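Local structure of conjugal transfer protein (Escherichia coli, 5I97) at residues A128-E133 with T154-N159. The protein is a VirB8-like inner-membrane component of a type IV secretion system, thought to take part in the channel that transfers plasmid DNA during conjugation. Sequence-based numbering, arbitrary orientation.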
ATOM      1  N   ALA A 128       0.272   7.974  22.040  1.00 26.77           N
ATOM      2  CA  ALA A 128      -1.021   7.584  22.580  1.00 26.75           C
ATOM      3  C   ALA A 128      -0.872   7.009  23.988  1.00 27.43           C
ATOM      4  O   ALA A 128      -0.208   5.990  24.183  1.00 27.52           O
ATOM      5  CB  ALA A 128      -1.688   6.576  21.670  1.00 26.05           C
ATOM      6  N   ILE A 129      -1.454   7.697  24.967  1.00 27.99           N
ATOM      7  CA  ILE A 129      -1.507   7.196  26.340  1.00 28.70           C
ATOM      8  C   ILE A 129      -2.835   6.488  26.582  1.00 28.56           C
ATOM      9  O   ILE A 129      -3.890   7.104  26.539  1.00 28.51           O
ATOM     10  CB  ILE A 129      -1.344   8.323  27.373  1.00 29.55           C
ATOM     11  CG1 ILE A 129      -0.097   9.162  27.076  1.00 29.77           C
ATOM     12  CG2 ILE A 129      -1.326   7.752  28.785  1.00 30.35           C
ATOM     13  CD1 ILE A 129       1.189   8.389  27.134  1.00 34.53           C
ATOM     14  N   MET A 130      -2.784   5.195  26.851  1.00 28.58           N
ATOM     15  CA  MET A 130      -4.002   4.403  26.869  1.00 28.41           C
ATOM     16  C   MET A 130      -4.212   3.695  28.194  1.00 29.16           C
ATOM     17  O   MET A 130      -3.262   3.230  28.816  1.00 29.64           O
ATOM     18  CB  MET A 130      -3.958   3.376  25.741  1.00 27.71           C
ATOM     19  CG  MET A 130      -3.467   3.935  24.418  1.00 27.03           C
ATOM     20  SD  MET A 130      -3.305   2.665  23.166  1.00 26.35           S
ATOM     21  CE  MET A 130      -4.974   2.018  23.108  1.00 26.22           C
ATOM     22  N   GLY A 131      -5.465   3.611  28.620  1.00 29.34           N
ATOM     23  CA  GLY A 131      -5.840   2.760  29.733  1.00 30.02           C
ATOM     24  C   GLY A 131      -6.593   1.576  29.164  1.00 29.64           C
ATOM     25  O   GLY A 131      -7.375   1.740  28.236  1.00 29.06           O
ATOM     26  N   TYR A 132      -6.324   0.377  29.663  1.00 30.02           N
ATOM     27  CA  TYR A 132      -6.996  -0.802  29.144  1.00 29.78           C
ATOM     28  C   TYR A 132      -7.257  -1.870  30.209  1.00 30.59           C
ATOM     29  O   TYR A 132      -6.748  -1.804  31.327  1.00 31.34           O
ATOM     30  CB  TYR A 132      -6.192  -1.403  27.996  1.00 29.14           C
ATOM     31  CG  TYR A 132      -4.891  -2.028  28.414  1.00 29.53           C
ATOM     32  CD1 TYR A 132      -3.760  -1.257  28.588  1.00 29.63           C
ATOM     33  CD2 TYR A 132      -4.793  -3.394  28.640  1.00 29.90           C
ATOM     34  CE1 TYR A 132      -2.569  -1.824  28.977  1.00 30.09           C
ATOM     35  CE2 TYR A 132      -3.616  -3.967  29.024  1.00 30.35           C
ATOM     36  CZ  TYR A 132      -2.506  -3.182  29.192  1.00 30.45           C
ATOM     37  OH  TYR A 132      -1.313  -3.756  29.574  1.00 31.00           O
ATOM     38  N   GLU A 133      -8.187  -2.761  29.880  1.00 30.50           N
ATOM     39  CA  GLU A 133      -8.600  -3.857  30.748  1.00 31.28           C
ATOM     40  C   GLU A 133      -9.340  -4.896  29.911  1.00 30.99           C
ATOM     41  O   GLU A 133      -9.752  -4.605  28.788  1.00 30.21           O
ATOM     42  CB  GLU A 133      -9.500  -3.344  31.873  1.00 31.98           C
ATOM     43  CG  GLU A 133     -10.785  -2.691  31.391  1.00 31.61           C
ATOM     44  CD  GLU A 133     -11.684  -2.262  32.532  1.00 33.73           C
ATOM     45  OE1 GLU A 133     -11.165  -2.016  33.641  1.00 33.05           O
ATOM     46  OE2 GLU A 133     -12.912  -2.170  32.322  1.00 35.72           O
ATOM     47  N   THR A 154      -9.922   2.060  28.299  1.00 29.23           N
ATOM     48  CA  THR A 154     -10.621   2.779  29.363  1.00 29.94           C
ATOM     49  C   THR A 154     -10.298   4.266  29.405  1.00 29.98           C
ATOM     50  O   THR A 154     -10.993   5.040  30.056  1.00 30.51           O
ATOM     51  CB  THR A 154     -10.300   2.173  30.742  1.00 30.79           C
ATOM     52  OG1 THR A 154      -8.907   2.337  31.024  1.00 30.88           O
ATOM     53  CG2 THR A 154     -10.641   0.706  30.756  1.00 30.88           C
ATOM     54  N   SER A 155      -9.193   4.649  28.780  1.00 29.53           N
ATOM     55  CA  SER A 155      -8.882   6.054  28.591  1.00 29.52           C
ATOM     56  C   SER A 155      -7.992   6.180  27.367  1.00 28.76           C
ATOM     57  O   SER A 155      -7.246   5.263  27.046  1.00 28.46           O
ATOM     58  CB  SER A 155      -8.232   6.663  29.825  1.00 30.34           C
ATOM     59  OG  SER A 155      -6.891   6.261  29.944  1.00 30.35           O
ATOM     60  N   TYR A 156      -8.093   7.298  26.661  1.00 28.51           N
ATOM     61  CA  TYR A 156      -7.378   7.437  25.412  1.00 27.81           C
ATOM     62  C   TYR A 156      -7.113   8.891  25.094  1.00 27.89           C
ATOM     63  O   TYR A 156      -8.029   9.692  24.938  1.00 28.01           O
ATOM     64  CB  TYR A 156      -8.171   6.786  24.282  1.00 27.16           C
ATOM     65  CG  TYR A 156      -7.420   6.684  22.973  1.00 26.46           C
ATOM     66  CD1 TYR A 156      -6.519   5.657  22.752  1.00 26.20           C
ATOM     67  CD2 TYR A 156      -7.630   7.601  21.959  1.00 26.12           C
ATOM     68  CE1 TYR A 156      -5.842   5.550  21.566  1.00 25.62           C
ATOM     69  CE2 TYR A 156      -6.960   7.501  20.767  1.00 25.54           C
ATOM     70  CZ  TYR A 156      -6.066   6.475  20.577  1.00 25.29           C
ATOM     71  OH  TYR A 156      -5.388   6.360  19.399  1.00 24.77           O
ATOM     72  N   ARG A 157      -5.845   9.243  25.026  1.00 27.93           N
ATOM     73  CA  ARG A 157      -5.483  10.582  24.622  1.00 28.04           C
ATOM     74  C   ARG A 157      -4.223  10.539  23.780  1.00 27.64           C
ATOM     75  O   ARG A 157      -3.269   9.819  24.087  1.00 27.70           O
ATOM     76  CB  ARG A 157      -5.364  11.482  25.853  1.00 28.96           C
ATOM     77  CG  ARG A 157      -4.151  11.289  26.700  1.00 35.67           C
ATOM     78  CD  ARG A 157      -4.090  12.351  27.788  1.00 45.04           C
ATOM     79  NE  ARG A 157      -3.048  12.061  28.776  1.00 52.73           N
ATOM     80  CZ  ARG A 157      -1.812  12.550  28.744  1.00 58.40           C
ATOM     81  NH1 ARG A 157      -1.440  13.374  27.770  1.00 56.73           N
ATOM     82  NH2 ARG A 157      -0.949  12.215  29.699  1.00 62.29           N
ATOM     83  N   VAL A 158      -4.253  11.300  22.695  1.00 27.29           N
ATOM     84  CA  VAL A 158      -3.158  11.360  21.754  1.00 26.93           C
ATOM     85  C   VAL A 158      -2.593  12.764  21.739  1.00 27.40           C
ATOM     86  O   VAL A 158      -3.327  13.738  21.812  1.00 27.69           O
ATOM     87  CB  VAL A 158      -3.614  10.943  20.342  1.00 26.13           C
ATOM     88  CG1 VAL A 158      -2.478  11.074  19.336  1.00 25.82           C
ATOM     89  CG2 VAL A 158      -4.139   9.511  20.366  1.00 25.76           C
ATOM     90  N   ASN A 159      -1.275  12.853  21.658  1.00 27.55           N
ATOM     91  CA  ASN A 159      -0.576  14.117  21.569  1.00 28.06           C
ATOM     92  C   ASN A 159       0.528  13.983  20.560  1.00 27.73           C
ATOM     93  O   ASN A 159       1.025  12.880  20.336  1.00 27.34           O
ATOM     94  CB  ASN A 159       0.005  14.542  22.920  1.00 29.01           C
ATOM     95  CG  ASN A 159      -1.035  14.648  24.005  1.00 29.44           C
ATOM     96  OD1 ASN A 159      -0.979  13.942  25.008  1.00 29.74           O
ATOM     97  ND2 ASN A 159      -1.974  15.559  23.827  1.00 29.56           N
TER
HETATM   98  O   HOH W   1      -5.260   7.821  28.827  1.00 29.92           O
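T154 and S155 both sit opposite G131, a classic beta bulge at the point where the chain of strand 151-160 turns a corner at T154. G131 O accepts from T154 N at 2.6 Å, the donor standing above the carbonyl plane, and more weakly from S155 N. With no CB at G131, the hydroxyls T154 OG1 and S155 OG both lie close to its backbone. Past the bulge the antiparallel ladder is regular. G131 N donates to S155 O, and I129 pairs with R157 in both directions, its N reaching R157 O at 2.9 Å. A water donates to I129 O and is also hydrogen-bonded to S155 OG, bridging the two strands.

The two faces of the sheet differ. On one, I129 CG1 rests over the centre of the R157 guanidinium, 4.1 Å above its plane; R157 CG lies between its own N and carbonyl carbon (chi1 74°), from where the extended chain runs alongside I129. On the other, M130 and Y156 lie side by side. M130 CG approaches Y156 CD1 to 3.9 Å, and the bend at chi3 (58°) brings CE to 4.0 Å from Y156 CE1, while SD sits at the ring edge in a Met-aromatic contact. Helix 27-42 covers this face, with L34, Y37 and V38 against M130. An alanine at M130 would remove CG, SD and CE, and would probably leave a gap between the Y156 ring and the helix.

In this VirB8 domain, of the NTF2 clan, strand 151-160 is outermost in the chain's antiparallel sheet. The pairing gives it a largely apolar face packed on helix 27-42, with the Y156 hydroxyl held by E42, and a more exposed one around S155 and R157.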